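PDB 3C0F: uncharacterized protein AF_1514 from Archaeoglobus fulgidus DSM 4304, which is of unknown function but adopts a hot dog fold, with helices packed against an antiparallel beta sheet. Local coordinates for residues K13-E18 and N75-Y80; D33-S38 and R82-G87. All coordinates share one frame; numbering follows the deposited sequence.

In the fold
Contacts 1 and 2 share strand 77-84 but use different parts of it and different chemistry. In contact 1 the strand's first residues point aromatic side chains at the start of helix 17-23, and three of the nine touching residues are buried; the joint is mostly apolar, with a watered polar end. In contact 2, at the surface, the far end of the strand pairs with strand 33-41 through backbone hydrogen bonds, while a salt bridge within its own strand, Arg-82 to Glu-84, lies against Ile-35. Tyr-80 joins the contacts by two probable backbone hydrogen bonds, Tyr-80 N to Ser-38 O (3.0 Å) and Leu-37 N to Tyr-80 O (2.8 Å), at a classic beta bulge.

Contact 1 (K13-E18 and N75-Y80)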
loop_
_atom_site.group_PDB
_atom_site.type_symbol
_atom_site.label_atom_id
_atom_site.label_comp_id
_atom_site.label_asym_id
_atom_site.label_seq_id
_atom_site.Cartn_x
_atom_site.Cartn_y
_atom_site.Cartn_z
ATOM N N LYS A 13 9.789 -1.472 10.928
ATOM C CA LYS A 13 10.569 -2.658 11.264
ATOM C C LYS A 13 11.199 -3.291 10.023
ATOM O O LYS A 13 10.732 -3.084 8.897
ATOM C CB LYS A 13 9.710 -3.683 12.015
ATOM C CG LYS A 13 8.654 -4.393 11.173
ATOM C CD LYS A 13 8.002 -5.512 11.966
ATOM C CE LYS A 13 6.950 -6.235 11.150
ATOM N NZ LYS A 13 6.295 -7.306 11.952
ATOM N N GLU A 14 12.267 -4.052 10.242
ATOM C CA GLU A 14 12.891 -4.829 9.178
ATOM C C GLU A 14 12.102 -6.114 8.950
ATOM O O GLU A 14 11.611 -6.728 9.904
ATOM C CB GLU A 14 14.348 -5.151 9.518
ATOM C CG GLU A 14 15.281 -3.938 9.540
ATOM C CD GLU A 14 15.694 -3.457 8.150
ATOM O OE1 GLU A 14 15.299 -4.078 7.138
ATOM O OE2 GLU A 14 16.427 -2.448 8.072
ATOM N N VAL A 15 11.970 -6.503 7.683
ATOM C CA VAL A 15 11.227 -7.705 7.314
ATOM C C VAL A 15 12.083 -8.703 6.540
ATOM O O VAL A 15 12.956 -8.317 5.754
ATOM C CB VAL A 15 9.933 -7.386 6.502
ATOM C CG1 VAL A 15 8.910 -6.664 7.375
ATOM C CG2 VAL A 15 10.246 -6.582 5.234
ATOM N N SER A 16 11.824 -9.985 6.778
ATOM C CA SER A 16 12.423 -11.063 6.003
ATOM C C SER A 16 11.612 -11.270 4.731
ATOM O O SER A 16 10.529 -10.697 4.580
ATOM C CB SER A 16 12.432 -12.355 6.822
ATOM O OG SER A 16 11.111 -12.842 6.993
ATOM N N LEU A 17 12.131 -12.089 3.821
ATOM C CA LEU A 17 11.406 -12.421 2.596
ATOM C C LEU A 17 10.048 -13.063 2.906
ATOM O O LEU A 17 9.034 -12.677 2.321
ATOM C CB LEU A 17 12.250 -13.326 1.688
ATOM C CG LEU A 17 11.593 -14.014 0.483
ATOM C CD1 LEU A 17 10.939 -13.024 -0.488
ATOM C CD2 LEU A 17 12.613 -14.884 -0.238
ATOM N N GLU A 18 10.040 -14.022 3.833
ATOM C CA GLU A 18 8.818 -14.724 4.237
ATOM C C GLU A 18 7.787 -13.760 4.835
ATOM O O GLU A 18 6.609 -13.801 4.477
ATOM C CB GLU A 18 9.139 -15.849 5.229
ATOM C CG GLU A 18 7.917 -16.631 5.718
ATOM C CD GLU A 18 8.269 -17.837 6.579
ATOM O OE1 GLU A 18 9.415 -17.928 7.071
ATOM O OE2 GLU A 18 7.386 -18.700 6.768
ATOM N N ASN A 75 8.745 -2.864 2.028
ATOM C CA ASN A 75 10.118 -2.374 2.193
ATOM C C ASN A 75 10.966 -2.634 0.932
ATOM O O ASN A 75 10.617 -2.144 -0.146
ATOM C CB ASN A 75 10.753 -2.924 3.482
ATOM C CG ASN A 75 10.080 -2.384 4.742
ATOM O OD1 ASN A 75 9.109 -1.625 4.669
ATOM N ND2 ASN A 75 10.594 -2.779 5.907
ATOM N N GLN A 76 12.035 -3.423 1.052
ATOM C CA GLN A 76 12.948 -3.673 -0.073
ATOM C C GLN A 76 12.441 -4.683 -1.114
ATOM O O GLN A 76 13.075 -4.873 -2.155
ATOM C CB GLN A 76 14.337 -4.099 0.431
ATOM C CG GLN A 76 14.399 -5.491 1.063
ATOM C CD GLN A 76 14.245 -5.473 2.574
ATOM O OE1 GLN A 76 13.445 -4.715 3.124
ATOM N NE2 GLN A 76 15.017 -6.316 3.254
ATOM N N PHE A 77 11.319 -5.336 -0.824
ATOM C CA PHE A 77 10.798 -6.404 -1.687
ATOM C C PHE A 77 9.698 -5.902 -2.618
ATOM O O PHE A 77 8.876 -5.076 -2.225
ATOM C CB PHE A 77 10.266 -7.569 -0.843
ATOM C CG PHE A 77 11.300 -8.203 0.043
ATOM C CD1 PHE A 77 12.120 -9.221 -0.442
ATOM C CD2 PHE A 77 11.453 -7.787 1.366
ATOM C CE1 PHE A 77 13.085 -9.815 0.375
ATOM C CE2 PHE A 77 12.417 -8.375 2.194
ATOM C CZ PHE A 77 13.235 -9.387 1.696
ATOM N N GLU A 78 9.696 -6.397 -3.855
ATOM C CA GLU A 78 8.595 -6.140 -4.786
ATOM C C GLU A 78 7.983 -7.466 -5.207
ATOM O O GLU A 78 8.699 -8.399 -5.580
ATOM C CB GLU A 78 9.042 -5.349 -6.023
ATOM C CG GLU A 78 9.767 -4.041 -5.724
ATOM C CD GLU A 78 11.270 -4.221 -5.687
ATOM O OE1 GLU A 78 11.810 -4.857 -6.615
ATOM O OE2 GLU A 78 11.912 -3.727 -4.735
ATOM N N PHE A 79 6.658 -7.536 -5.130
ATOM C CA PHE A 79 5.912 -8.739 -5.474
ATOM C C PHE A 79 4.965 -8.433 -6.624
ATOM O O PHE A 79 4.217 -7.461 -6.574
ATOM C CB PHE A 79 5.105 -9.228 -4.268
ATOM C CG PHE A 79 5.949 -9.605 -3.085
ATOM C CD1 PHE A 79 6.418 -10.903 -2.942
ATOM C CD2 PHE A 79 6.273 -8.660 -2.112
ATOM C CE1 PHE A 79 7.206 -11.263 -1.846
ATOM C CE2 PHE A 79 7.062 -9.009 -1.011
ATOM C CZ PHE A 79 7.532 -10.309 -0.882
ATOM N N TYR A 80 4.999 -9.270 -7.654
ATOM C CA TYR A 80 4.135 -9.085 -8.813
ATOM C C TYR A 80 3.077 -10.184 -8.863
ATOM O O TYR A 80 3.406 -11.372 -8.978
ATOM C CB TYR A 80 4.968 -9.041 -10.098
ATOM C CG TYR A 80 5.905 -7.854 -10.159
ATOM C CD1 TYR A 80 5.514 -6.665 -10.774
ATOM C CD2 TYR A 80 7.176 -7.912 -9.582
ATOM C CE1 TYR A 80 6.371 -5.564 -10.821
ATOM C CE2 TYR A 80 8.039 -6.820 -9.623
ATOM C CZ TYR A 80 7.627 -5.651 -10.241
ATOM O OH TYR A 80 8.476 -4.570 -10.283
HETATM O O HOH W 1 12.936 -4.458 5.749
HETATM O O HOH W 2 15.311 -6.618 6.199
#
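Leu-17, in the first turn of helix 17-23, rests on the ring of Phe-77 at the start of strand 77-84, a helix-on-sheet joint of the hot dog fold. This is the tight half. Leu-17 CA lies 4.1 Å from the Phe-77 ring centroid and 30° off its normal, an off-centre CH-pi contact, while Leu-17 CB comes to 3.8 Å from Phe-77 CE1. The ring reaches this place with CG anti to its own carbonyl carbon (chi1 -60°), and its edge meets Val-15 O nearly in plane, CE2 to O 3.6 Å. Val-15 CG2 fits between Asn-75 ND2 (3.9 Å) and Phe-77 CE2 (4.1 Å). Ala-20 of the same helix also packs on Phe-77 and Phe-79. Ser-16 N-caps the helix.

Toward Lys-13 and Glu-14 the joint loosens and water takes over. Asn-75 ND2 gives Lys-13 O a bond of 3.0 Å that is weak, bent to 128° at the hydrogen, whereas Asn-75 OD1 accepts from Leu-11 N. Two waters bridge exposed Glu-14 OE1 to the Gln-76 amide, one at Gln-76 OE1, the other at Gln-76 NE2. The first water also accepts from Val-15 N and from Asn-75 ND2, the latter at 2.9 Å.

Contact 2 (D33-S38 and R82-G87); sequences DGILLS and RIEVEG
An antiparallel strand pair at the protein surface joins residues 33-35 to residues 82-84. Asp-33 with Glu-84 and Ile-35 with Arg-82 are hydrogen-bonded pairs, flanking the non-hydrogen-bonded pair Gly-34 with Ile-83. Among the four backbone bonds, Asp-33 N to Glu-84 O spans 2.8 Å and Ile-35 N to Arg-82 O 3.0 Å; that from Glu-84 N to Asp-33 O is practically straight, 179° at the hydrogen. At Gly-34, which has no side chain, Ile-83 CD1 approaches CA to 3.9 Å.

These are the two long neighbouring strands of the hot dog sheet, and the axes of 33-38 and 82-84 run at 153°. On the face carrying Ile-35, Arg-82 and Glu-84, the arginine chain leaves extended and bends at chi3 (68°), bringing its guanidinium beside Ile-35. Ile-35 CB lies over one guanidinium face, CG2 comes within 3.7 Å of Arg-82 NH2, and Ile-35 CG1 lies 3.7 Å from Glu-84 OE2. In a side-on salt bridge within the strand, Arg-82 NE, 2.9 Å from Glu-84 OE2, is received by the anti lone pair of that oxygen, whereas NH2 meets it nearly along the C-O bond. Shortening Glu-84 to an alanine would probably leave Arg-82 NE and NH2 without their carboxylate and the guanidinium freer to turn. Arg-82 NH1 has its own partner in Arg-66 O, while Leu-37 CD2 packs 3.6 Å from that same NH1.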
loop_
_atom_site.group_PDB
_atom_site.type_symbol
_atom_site.label_atom_id
_atom_site.label_comp_id
_atom_site.label_asym_id
_atom_site.label_seq_id
_atom_site.Cartn_x
_atom_site.Cartn_y
_atom_site.Cartn_z
ATOM N N ASP A 33 -8.129 -13.694 -5.970
ATOM C CA ASP A 33 -7.180 -14.794 -5.863
ATOM C C ASP A 33 -5.802 -14.341 -6.359
ATOM O O ASP A 33 -5.587 -14.181 -7.564
ATOM C CB ASP A 33 -7.689 -15.985 -6.684
ATOM C CG ASP A 33 -7.006 -17.294 -6.328
ATOM O OD1 ASP A 33 -5.974 -17.285 -5.615
ATOM O OD2 ASP A 33 -7.520 -18.346 -6.770
ATOM N N GLY A 34 -4.879 -14.149 -5.419
ATOM C CA GLY A 34 -3.549 -13.620 -5.718
ATOM C C GLY A 34 -2.564 -14.679 -6.175
ATOM O O GLY A 34 -2.051 -15.454 -5.364
ATOM N N ILE A 35 -2.306 -14.713 -7.480
ATOM C CA ILE A 35 -1.304 -15.610 -8.047
ATOM C C ILE A 35 0.036 -14.877 -8.076
ATOM O O ILE A 35 0.245 -13.986 -8.903
ATOM C CB ILE A 35 -1.683 -16.062 -9.491
ATOM C CG1 ILE A 35 -3.152 -16.531 -9.578
ATOM C CG2 ILE A 35 -0.679 -17.089 -10.033
ATOM C CD1 ILE A 35 -3.526 -17.690 -8.664
ATOM N N LEU A 36 0.934 -15.246 -7.167
ATOM C CA LEU A 36 2.255 -14.622 -7.113
ATOM C C LEU A 36 3.126 -15.108 -8.266
ATOM O O LEU A 36 3.405 -16.305 -8.388
ATOM C CB LEU A 36 2.945 -14.876 -5.769
ATOM C CG LEU A 36 4.313 -14.204 -5.575
ATOM C CD1 LEU A 36 4.253 -12.680 -5.744
ATOM C CD2 LEU A 36 4.879 -14.567 -4.215
ATOM N N LEU A 37 3.551 -14.168 -9.106
ATOM C CA LEU A 37 4.314 -14.494 -10.309
ATOM C C LEU A 37 5.823 -14.335 -10.114
ATOM O O LEU A 37 6.599 -15.189 -10.543
ATOM C CB LEU A 37 3.826 -13.657 -11.498
ATOM C CG LEU A 37 2.376 -13.877 -11.944
ATOM C CD1 LEU A 37 1.932 -12.756 -12.876
ATOM C CD2 LEU A 37 2.178 -15.240 -12.599
ATOM N N SER A 38 6.234 -13.245 -9.473
ATOM C CA SER A 38 7.656 -12.982 -9.258
ATOM C C SER A 38 7.923 -12.124 -8.024
ATOM O O SER A 38 7.038 -11.414 -7.542
ATOM C CB SER A 38 8.282 -12.336 -10.504
ATOM O OG SER A 38 7.785 -11.027 -10.711
ATOM N N ARG A 82 -0.752 -11.715 -10.402
ATOM C CA ARG A 82 -1.960 -11.729 -11.225
ATOM C C ARG A 82 -3.145 -11.991 -10.293
ATOM O O ARG A 82 -3.302 -13.094 -9.763
ATOM C CB ARG A 82 -1.886 -12.785 -12.338
ATOM C CG ARG A 82 -3.144 -12.839 -13.234
ATOM C CD ARG A 82 -3.027 -13.856 -14.372
ATOM N NE ARG A 82 -3.004 -15.239 -13.890
ATOM C CZ ARG A 82 -1.946 -16.048 -13.953
ATOM N NH1 ARG A 82 -0.807 -15.635 -14.495
ATOM N NH2 ARG A 82 -2.032 -17.285 -13.484
ATOM N N ILE A 83 -3.956 -10.959 -10.070
ATOM C CA ILE A 83 -5.161 -11.092 -9.260
ATOM C C ILE A 83 -6.269 -11.655 -10.143
ATOM O O ILE A 83 -6.674 -11.026 -11.125
ATOM C CB ILE A 83 -5.608 -9.743 -8.625
ATOM C CG1 ILE A 83 -4.471 -9.089 -7.815
ATOM C CG2 ILE A 83 -6.887 -9.925 -7.785
ATOM C CD1 ILE A 83 -3.974 -9.888 -6.598
ATOM N N GLU A 84 -6.725 -12.855 -9.803
ATOM C CA GLU A 84 -7.807 -13.507 -10.528
ATOM C C GLU A 84 -9.119 -13.344 -9.774
ATOM O O GLU A 84 -9.163 -13.466 -8.547
ATOM C CB GLU A 84 -7.492 -14.986 -10.768
ATOM C CG GLU A 84 -6.312 -15.210 -11.719
ATOM C CD GLU A 84 -6.007 -16.677 -11.985
ATOM O OE1 GLU A 84 -6.710 -17.563 -11.445
ATOM O OE2 GLU A 84 -5.052 -16.940 -12.744
ATOM N N VAL A 85 -10.176 -13.044 -10.522
ATOM C CA VAL A 85 -11.517 -12.873 -9.960
ATOM C C VAL A 85 -12.500 -13.859 -10.595
ATOM O O VAL A 85 -12.234 -14.409 -11.670
ATOM C CB VAL A 85 -12.034 -11.412 -10.109
ATOM C CG1 VAL A 85 -11.191 -10.446 -9.270
ATOM C CG2 VAL A 85 -12.065 -10.979 -11.576
ATOM N N GLU A 86 -13.630 -14.076 -9.926
ATOM C CA GLU A 86 -14.629 -15.048 -10.375
ATOM C C GLU A 86 -15.292 -14.614 -11.680
ATOM O O GLU A 86 -15.633 -15.454 -12.518
ATOM C CB GLU A 86 -15.683 -15.289 -9.287
ATOM C CG GLU A 86 -15.119 -15.858 -7.983
ATOM C CD GLU A 86 -16.192 -16.136 -6.943
ATOM O OE1 GLU A 86 -16.079 -15.612 -5.814
ATOM O OE2 GLU A 86 -17.149 -16.875 -7.247
ATOM N N GLY A 87 -15.459 -13.298 -11.835
ATOM C CA GLY A 87 -16.014 -12.681 -13.046
ATOM C C GLY A 87 -17.231 -13.415 -13.601
ATOM O O GLY A 87 -18.032 -12.843 -14.338
#